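Local structure of 455aa long hypothetical phospho-sugar mutase (2F7L) at residues I152-V163 / L186-L195; N172-V183 / L232-D243. The protein interconverts the 6- and 1-phosphates of glucosamine and galactosamine, a magnesium-dependent step on the way to UDP-GlcNAc and UDP-GalNAc. All blocks are in the same frame, centred on the assembly; numbering follows the deposited sequence.

Two layers of one α/β/α domain are joined here: interaction 1 packs helix 188-194 against helix 152-160, and interaction 2 pairs the neighbouring strands 174-178 and 236-239. Their centres lie 14 Å apart, helix 188-194 follows strand 174-178 in the chain, and the two contacts touch: Ile177 CD1 packs against Thr188 CG2 at 3.5 Å, and Thr188 OG1 probably hydrogen-bonds His240 NE2 (2.6 Å). Both contacts approach the predicted magnesium site. The side chain of Asp241, in interaction 2, is about 4 Å from that of Ser97, the serine that probably carries the phosphate during catalysis, while that of Tyr155, in interaction 1, is about 7 Å from that of Asp245.

Interaction 1: residues I152-V163 / L186-L195; sequences ISTYVNGILSHV and LSTPLVARAL
Val156 and Val191 meet where the two helices come together, Val156 CG1 lying 3.9 Å from Val191 CG1. With CG1 anti to the backbone N (chi1 172°), Val156 turns one methyl to Val191 and sends the other, CG2, toward Leu190 CB. Val191 CG1 also receives the end of Ile159, whose CD1 arrives at about a right angle, 4.1 Å away. That same CD1 lies over one face of the Tyr155 ring, so valine, isoleucine and tyrosine form one buried cluster; Ser187 OG stands at the ring's edge, 3.8 Å from Tyr155 CE2.

One turn further along, Leu160 straddles Ala194. Its CD1 and CD2 both rest on the Ala194 methyl, and CD2 continues to Leu195 CD2 at 3.6 Å, the two leucines sliding past each other in opposite directions. Val163 CG2 touches the same Leu195 methyl from the turn that ends the helix.

Leu160 and Ala194, though closely packed, lie partly open. Outside the buried cluster, the partly exposed flank of Ile152, Leu186 and Leu190 is looser. Ile152 uses CG2 to touch Leu190 CD2, 4.1 Å off, and the carbonyl O of Leu186, while its CD1 reaches Leu186 CB at 4.2 Å.

The axes approach to 9.8 Å at 45°, and the contact is mainly apolar. Helix 152-160 also touches helix 76-86 through Tyr155 and helix 342-356 through Ile159, placing it among three family domains. Helix 188-194, for its part, is the connection between parallel strands 174-178 and 198-201: a β-α-β crossover, with helix 152-160 packed across its helix, in the α/β/α domain II of a phosphohexose mutase.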
# COMPACT_ATOMS: atom_id res chain seq x y z
N ILE A 152 8.31 -15.32 7.04
CA ILE A 152 9.30 -14.66 6.20
C ILE A 152 9.82 -15.66 5.14
O ILE A 152 9.71 -15.41 3.93
CB ILE A 152 10.52 -14.15 7.00
CG1 ILE A 152 10.09 -13.17 8.10
CG2 ILE A 152 11.50 -13.48 6.06
CD1 ILE A 152 9.68 -11.84 7.63
N SER A 153 10.39 -16.78 5.59
CA SER A 153 10.92 -17.77 4.66
C SER A 153 9.92 -18.13 3.58
O SER A 153 10.30 -18.17 2.41
CB SER A 153 11.36 -19.06 5.38
OG SER A 153 10.28 -19.98 5.54
N THR A 154 8.66 -18.38 3.95
CA THR A 154 7.64 -18.74 2.96
C THR A 154 7.43 -17.60 1.97
O THR A 154 7.26 -17.82 0.77
CB THR A 154 6.28 -19.05 3.64
OG1 THR A 154 6.45 -20.09 4.59
CG2 THR A 154 5.26 -19.49 2.63
N TYR A 155 7.46 -16.37 2.48
CA TYR A 155 7.25 -15.17 1.70
C TYR A 155 8.33 -14.98 0.64
O TYR A 155 8.03 -14.85 -0.54
CB TYR A 155 7.21 -13.97 2.65
CG TYR A 155 7.00 -12.61 2.04
CD1 TYR A 155 5.81 -12.28 1.39
CD2 TYR A 155 7.97 -11.62 2.19
CE1 TYR A 155 5.59 -10.98 0.92
CE2 TYR A 155 7.78 -10.33 1.73
CZ TYR A 155 6.58 -10.01 1.09
OH TYR A 155 6.37 -8.70 0.67
N VAL A 156 9.58 -14.96 1.08
CA VAL A 156 10.69 -14.77 0.15
C VAL A 156 10.67 -15.75 -1.01
O VAL A 156 10.72 -15.35 -2.17
CB VAL A 156 12.03 -14.88 0.85
CG1 VAL A 156 13.15 -14.87 -0.17
CG2 VAL A 156 12.17 -13.72 1.84
N ASN A 157 10.58 -17.04 -0.68
CA ASN A 157 10.54 -18.08 -1.69
C ASN A 157 9.38 -17.85 -2.64
O ASN A 157 9.51 -18.02 -3.85
CB ASN A 157 10.38 -19.43 -1.03
CG ASN A 157 11.47 -19.71 -0.01
OD1 ASN A 157 11.22 -20.37 1.00
ND2 ASN A 157 12.69 -19.21 -0.27
N GLY A 158 8.24 -17.50 -2.07
CA GLY A 158 7.08 -17.24 -2.89
C GLY A 158 7.40 -16.16 -3.89
O GLY A 158 7.10 -16.29 -5.07
N ILE A 159 8.03 -15.08 -3.43
CA ILE A 159 8.38 -13.97 -4.31
C ILE A 159 9.36 -14.43 -5.39
O ILE A 159 9.13 -14.19 -6.58
CB ILE A 159 9.03 -12.81 -3.51
CG1 ILE A 159 8.01 -12.20 -2.54
CG2 ILE A 159 9.60 -11.77 -4.48
CD1 ILE A 159 8.62 -11.20 -1.55
N LEU A 160 10.45 -15.08 -4.96
CA LEU A 160 11.48 -15.57 -5.88
C LEU A 160 10.95 -16.51 -6.96
O LEU A 160 11.50 -16.60 -8.05
CB LEU A 160 12.60 -16.26 -5.11
CG LEU A 160 13.39 -15.31 -4.20
CD1 LEU A 160 14.30 -16.11 -3.25
CD2 LEU A 160 14.18 -14.31 -5.06
N SER A 161 9.86 -17.20 -6.66
CA SER A 161 9.30 -18.13 -7.61
C SER A 161 8.69 -17.47 -8.85
O SER A 161 8.18 -18.17 -9.73
CB SER A 161 8.24 -18.97 -6.92
OG SER A 161 7.02 -18.26 -6.86
N HIS A 162 8.73 -16.16 -8.93
CA HIS A 162 8.13 -15.49 -10.10
C HIS A 162 9.08 -14.72 -11.00
O HIS A 162 8.63 -14.04 -11.92
CB HIS A 162 7.00 -14.56 -9.66
CG HIS A 162 5.87 -15.27 -8.97
ND1 HIS A 162 5.05 -16.16 -9.63
CD2 HIS A 162 5.44 -15.22 -7.70
CE1 HIS A 162 4.15 -16.62 -8.78
NE2 HIS A 162 4.36 -16.06 -7.60
N VAL A 163 10.38 -14.81 -10.74
CA VAL A 163 11.37 -14.13 -11.57
C VAL A 163 12.56 -15.03 -11.92
O VAL A 163 12.93 -15.93 -11.17
CB VAL A 163 11.93 -12.87 -10.88
CG1 VAL A 163 10.78 -11.93 -10.51
CG2 VAL A 163 12.73 -13.25 -9.67
N LEU A 186 13.69 -7.18 7.12
CA LEU A 186 13.76 -8.61 7.39
C LEU A 186 13.51 -9.42 6.13
O LEU A 186 13.64 -10.65 6.16
CB LEU A 186 12.72 -9.04 8.42
CG LEU A 186 12.67 -8.29 9.74
CD1 LEU A 186 11.51 -8.76 10.60
CD2 LEU A 186 14.00 -8.48 10.44
N SER A 187 13.15 -8.76 5.04
CA SER A 187 12.87 -9.52 3.84
C SER A 187 13.35 -8.97 2.49
O SER A 187 13.85 -9.72 1.66
CB SER A 187 11.37 -9.82 3.79
OG SER A 187 10.61 -8.64 3.71
N THR A 188 13.20 -7.67 2.25
CA THR A 188 13.64 -7.15 0.95
C THR A 188 15.12 -7.47 0.72
O THR A 188 15.50 -7.90 -0.36
CB THR A 188 13.34 -5.61 0.83
OG1 THR A 188 11.93 -5.42 0.88
CG2 THR A 188 13.84 -5.03 -0.50
N PRO A 189 15.97 -7.31 1.75
CA PRO A 189 17.39 -7.61 1.56
C PRO A 189 17.61 -9.10 1.26
O PRO A 189 18.56 -9.47 0.57
CB PRO A 189 18.01 -7.18 2.89
CG PRO A 189 17.13 -6.12 3.34
CD PRO A 189 15.76 -6.67 3.05
N LEU A 190 16.74 -9.94 1.79
CA LEU A 190 16.87 -11.36 1.56
C LEU A 190 16.56 -11.64 0.11
O LEU A 190 17.27 -12.41 -0.53
CB LEU A 190 15.92 -12.12 2.50
CG LEU A 190 16.48 -12.91 3.70
CD1 LEU A 190 17.72 -12.29 4.28
CD2 LEU A 190 15.40 -12.99 4.73
N VAL A 191 15.52 -11.02 -0.43
CA VAL A 191 15.23 -11.27 -1.83
C VAL A 191 16.41 -10.75 -2.68
O VAL A 191 16.82 -11.42 -3.62
CB VAL A 191 13.87 -10.62 -2.29
CG1 VAL A 191 12.72 -11.21 -1.51
CG2 VAL A 191 13.88 -9.15 -2.05
N ALA A 192 16.97 -9.60 -2.32
CA ALA A 192 18.11 -9.05 -3.06
C ALA A 192 19.27 -10.06 -3.09
O ALA A 192 19.87 -10.30 -4.14
CB ALA A 192 18.59 -7.74 -2.42
N ARG A 193 19.56 -10.63 -1.93
CA ARG A 193 20.62 -11.62 -1.79
C ARG A 193 20.42 -12.82 -2.72
O ARG A 193 21.38 -13.38 -3.25
CB ARG A 193 20.69 -12.12 -0.36
CG ARG A 193 22.07 -12.51 0.08
CD ARG A 193 22.08 -12.78 1.55
NE ARG A 193 21.07 -13.78 1.87
CZ ARG A 193 20.95 -14.39 3.05
NH1 ARG A 193 21.79 -14.12 4.04
NH2 ARG A 193 20.00 -15.28 3.23
N ALA A 194 19.17 -13.21 -2.93
CA ALA A 194 18.90 -14.34 -3.81
C ALA A 194 19.16 -13.95 -5.24
O ALA A 194 19.61 -14.77 -6.03
CB ALA A 194 17.47 -14.83 -3.65
N LEU A 195 18.88 -12.70 -5.59
CA LEU A 195 19.12 -12.23 -6.95
C LEU A 195 20.57 -11.73 -7.07
O LEU A 195 20.92 -10.97 -7.96
CB LEU A 195 18.11 -11.13 -7.30
CG LEU A 195 16.70 -11.60 -6.89
CD1 LEU A 195 15.64 -10.60 -7.31
CD2 LEU A 195 16.42 -12.95 -7.51

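Interaction 2: residues N172-V183 / L232-D243; sequences NYKVLIDPANSV and LKVDLGVAHDGD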
# COMPACT_ATOMS: atom_id res chain seq x y z
N ASN A 172 24.43 -8.94 -11.53
CA ASN A 172 25.05 -8.53 -10.27
C ASN A 172 24.77 -7.05 -10.00
O ASN A 172 25.66 -6.21 -10.09
CB ASN A 172 26.56 -8.74 -10.31
CG ASN A 172 27.21 -8.38 -8.99
OD1 ASN A 172 26.59 -8.54 -7.93
ND2 ASN A 172 28.46 -7.92 -9.04
N TYR A 173 23.53 -6.73 -9.67
CA TYR A 173 23.15 -5.34 -9.47
C TYR A 173 23.68 -4.78 -8.15
O TYR A 173 23.92 -5.51 -7.20
CB TYR A 173 21.64 -5.22 -9.50
CG TYR A 173 21.04 -5.22 -10.88
CD1 TYR A 173 21.49 -4.34 -11.86
CD2 TYR A 173 20.01 -6.09 -11.21
CE1 TYR A 173 20.92 -4.32 -13.13
CE2 TYR A 173 19.42 -6.08 -12.48
CZ TYR A 173 19.89 -5.19 -13.44
OH TYR A 173 19.31 -5.17 -14.68
N LYS A 174 23.84 -3.46 -8.12
CA LYS A 174 24.30 -2.76 -6.92
C LYS A 174 23.08 -1.96 -6.42
O LYS A 174 22.78 -0.89 -6.96
CB LYS A 174 25.45 -1.83 -7.29
CG LYS A 174 26.37 -1.48 -6.13
CD LYS A 174 27.27 -0.27 -6.42
CE LYS A 174 28.00 0.20 -5.15
NZ LYS A 174 28.72 1.52 -5.23
N VAL A 175 22.38 -2.46 -5.41
CA VAL A 175 21.17 -1.79 -4.92
C VAL A 175 21.22 -1.20 -3.52
O VAL A 175 22.03 -1.61 -2.69
CB VAL A 175 19.92 -2.74 -4.95
CG1 VAL A 175 19.62 -3.19 -6.37
CG2 VAL A 175 20.14 -3.95 -4.05
N LEU A 176 20.35 -0.22 -3.26
CA LEU A 176 20.25 0.38 -1.92
C LEU A 176 18.81 0.16 -1.44
O LEU A 176 17.86 0.34 -2.20
CB LEU A 176 20.59 1.87 -1.92
CG LEU A 176 20.22 2.56 -0.60
CD1 LEU A 176 21.06 3.78 -0.31
CD2 LEU A 176 18.76 2.95 -0.69
N ILE A 177 18.67 -0.25 -0.18
CA ILE A 177 17.37 -0.52 0.41
C ILE A 177 17.12 0.32 1.67
O ILE A 177 17.92 0.30 2.62
CB ILE A 177 17.25 -2.01 0.74
CG1 ILE A 177 17.32 -2.83 -0.56
CG2 ILE A 177 15.96 -2.27 1.46
CD1 ILE A 177 17.29 -4.35 -0.36
N ASP A 178 16.02 1.07 1.65
CA ASP A 178 15.62 1.93 2.76
C ASP A 178 14.32 1.39 3.36
O ASP A 178 13.22 1.80 2.96
CB ASP A 178 15.41 3.36 2.26
CG ASP A 178 15.16 4.37 3.39
OD1 ASP A 178 15.15 3.98 4.58
OD2 ASP A 178 14.98 5.57 3.08
N PRO A 179 14.43 0.44 4.31
CA PRO A 179 13.27 -0.16 4.95
C PRO A 179 12.66 0.71 6.03
O PRO A 179 11.73 0.29 6.74
CB PRO A 179 13.84 -1.46 5.50
CG PRO A 179 15.21 -1.07 5.86
CD PRO A 179 15.66 -0.28 4.68
N ALA A 180 13.17 1.93 6.17
CA ALA A 180 12.66 2.89 7.14
C ALA A 180 12.71 2.43 8.59
O ALA A 180 11.78 2.64 9.36
CB ALA A 180 11.23 3.30 6.78
N ASN A 181 13.81 1.80 8.96
CA ASN A 181 13.99 1.32 10.33
C ASN A 181 12.95 0.29 10.75
O ASN A 181 12.79 0.01 11.94
CB ASN A 181 13.97 2.51 11.27
CG ASN A 181 15.18 3.37 11.10
OD1 ASN A 181 15.09 4.59 10.91
ND2 ASN A 181 16.33 2.74 11.18
N SER A 182 12.28 -0.28 9.76
CA SER A 182 11.27 -1.26 10.05
C SER A 182 11.34 -2.64 9.38
O SER A 182 12.23 -2.98 8.59
CB SER A 182 9.91 -0.63 9.78
OG SER A 182 8.88 -1.54 10.12
N VAL A 183 10.33 -3.41 9.72
CA VAL A 183 10.14 -4.78 9.30
C VAL A 183 10.52 -5.14 7.84
O VAL A 183 10.80 -6.29 7.53
CB VAL A 183 8.65 -5.14 9.66
CG1 VAL A 183 7.82 -5.43 8.43
CG2 VAL A 183 8.64 -6.26 10.69
N LEU A 232 26.60 6.74 -3.78
CA LEU A 232 27.06 5.36 -3.84
C LEU A 232 26.91 4.74 -5.23
O LEU A 232 27.18 3.55 -5.39
CB LEU A 232 26.30 4.49 -2.84
CG LEU A 232 26.57 4.55 -1.33
CD1 LEU A 232 25.49 3.75 -0.60
CD2 LEU A 232 27.95 4.01 -1.03
N LYS A 233 26.47 5.51 -6.21
CA LYS A 233 26.30 4.98 -7.57
C LYS A 233 25.66 3.59 -7.63
O LYS A 233 26.23 2.64 -8.16
CB LYS A 233 27.65 4.93 -8.27
CG LYS A 233 28.25 6.28 -8.45
CD LYS A 233 29.77 6.26 -8.42
CE LYS A 233 30.26 7.70 -8.42
NZ LYS A 233 29.56 8.51 -9.49
N VAL A 234 24.47 3.47 -7.08
CA VAL A 234 23.77 2.22 -7.06
C VAL A 234 22.94 2.14 -8.34
O VAL A 234 22.56 3.17 -8.89
CB VAL A 234 22.90 2.18 -5.80
CG1 VAL A 234 21.53 1.67 -6.10
CG2 VAL A 234 23.57 1.33 -4.76
N ASP A 235 22.69 0.93 -8.84
CA ASP A 235 21.91 0.77 -10.07
C ASP A 235 20.42 1.02 -9.83
O ASP A 235 19.68 1.43 -10.74
CB ASP A 235 22.09 -0.64 -10.64
CG ASP A 235 23.54 -1.01 -10.81
OD1 ASP A 235 24.31 -0.16 -11.30
OD2 ASP A 235 23.93 -2.15 -10.45
N LEU A 236 19.98 0.76 -8.61
CA LEU A 236 18.58 0.97 -8.25
C LEU A 236 18.46 1.07 -6.74
O LEU A 236 19.21 0.41 -6.01
CB LEU A 236 17.73 -0.19 -8.75
CG LEU A 236 16.25 -0.12 -8.37
CD1 LEU A 236 15.65 1.09 -9.05
CD2 LEU A 236 15.54 -1.39 -8.79
N GLY A 237 17.53 1.91 -6.28
CA GLY A 237 17.31 2.06 -4.85
C GLY A 237 15.84 1.82 -4.57
O GLY A 237 15.00 2.08 -5.43
N VAL A 238 15.51 1.31 -3.38
CA VAL A 238 14.11 1.07 -3.02
C VAL A 238 13.79 1.46 -1.60
O VAL A 238 14.50 1.09 -0.67
CB VAL A 238 13.69 -0.40 -3.16
CG1 VAL A 238 12.18 -0.52 -3.04
CG2 VAL A 238 14.12 -0.93 -4.48
N ALA A 239 12.71 2.22 -1.43
CA ALA A 239 12.29 2.64 -0.10
C ALA A 239 10.87 2.12 0.22
O ALA A 239 9.98 2.08 -0.65
CB ALA A 239 12.35 4.15 -0.01
N HIS A 240 10.69 1.70 1.47
CA HIS A 240 9.39 1.18 1.93
C HIS A 240 8.85 2.03 3.07
O HIS A 240 9.52 2.93 3.57
CB HIS A 240 9.48 -0.25 2.50
CG HIS A 240 10.05 -1.28 1.56
ND1 HIS A 240 9.54 -1.50 0.30
CD2 HIS A 240 11.03 -2.19 1.74
CE1 HIS A 240 10.18 -2.52 -0.25
NE2 HIS A 240 11.09 -2.96 0.60
N ASP A 241 7.63 1.68 3.47
CA ASP A 241 6.94 2.30 4.58
C ASP A 241 7.04 1.30 5.73
O ASP A 241 7.67 0.25 5.61
CB ASP A 241 5.49 2.58 4.22
CG ASP A 241 4.71 1.34 3.82
OD1 ASP A 241 5.25 0.46 3.11
OD2 ASP A 241 3.53 1.26 4.22
N GLY A 242 6.43 1.64 6.86
CA GLY A 242 6.50 0.81 8.04
C GLY A 242 6.27 -0.68 7.94
O GLY A 242 7.05 -1.43 8.51
N ASP A 243 5.23 -1.13 7.26
CA ASP A 243 5.01 -2.57 7.15
C ASP A 243 5.31 -3.13 5.75
O ASP A 243 4.89 -4.25 5.39
CB ASP A 243 3.59 -2.95 7.63
CG ASP A 243 2.49 -2.33 6.81
OD1 ASP A 243 1.32 -2.75 6.95
OD2 ASP A 243 2.79 -1.42 6.01
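Lys174 and Asp235 grip each other twice at the start of the strand pair. Lys174 N donates to Asp235 OD2 at 2.7 Å, coming 38° out of the carboxylate plane, and Asp235 N returns a bond to Lys174 O within that carbonyl's plane. The same OD2 lies at the edge of the Tyr173 ring, 3.6 Å from CD1. Lys174 CG is anti to the backbone N (chi1 -157°) and the chain beyond is extended, which carries NZ past Val234 to Leu232 O (2.6 Å). That carbonyl follows helix 223-231, beside the Schellman motif at Lys233, where a positive charge would probably be favourable. With a methionine in place of Lys174 the ammonium is gone, and the Leu232 carbonyl would probably lose its partner and the end of helix 223-231 be less firmly tied to the strand.

Beyond this pair the ladder is regular and parallel. Leu176 O accepts from Val238 N at 2.8 Å, Val238 O from Asp178 N in a nearly straight bond (175°), and Asp178 O from His240 N at 2.9 Å. Leu236 and Val238 face helix 342-356; on the other face Leu176 packs its CB on Val234 CG2 (4.2 Å) and meets helix 223-231.

Where the strands end, Asp178 OD1 accepts from Ala180 N, an Asx turn, and Ser182 OG lies close to Gly242 O, in a modelled bond so short that its geometry is doubtful. Outward from these, Arg213 joins Asp178 OD2 to His240 O, Arg246 N holds Asp241 OD1, and Thr76 and Lys107 hold Asp243 OD1. Thus two central parallel strands of an α/β/α domain deliver, at their C-terminal ends, the Asp-Gly-Asp loop whose Asp241 and Asp243 probably bind magnesium, as in other phosphohexose mutases.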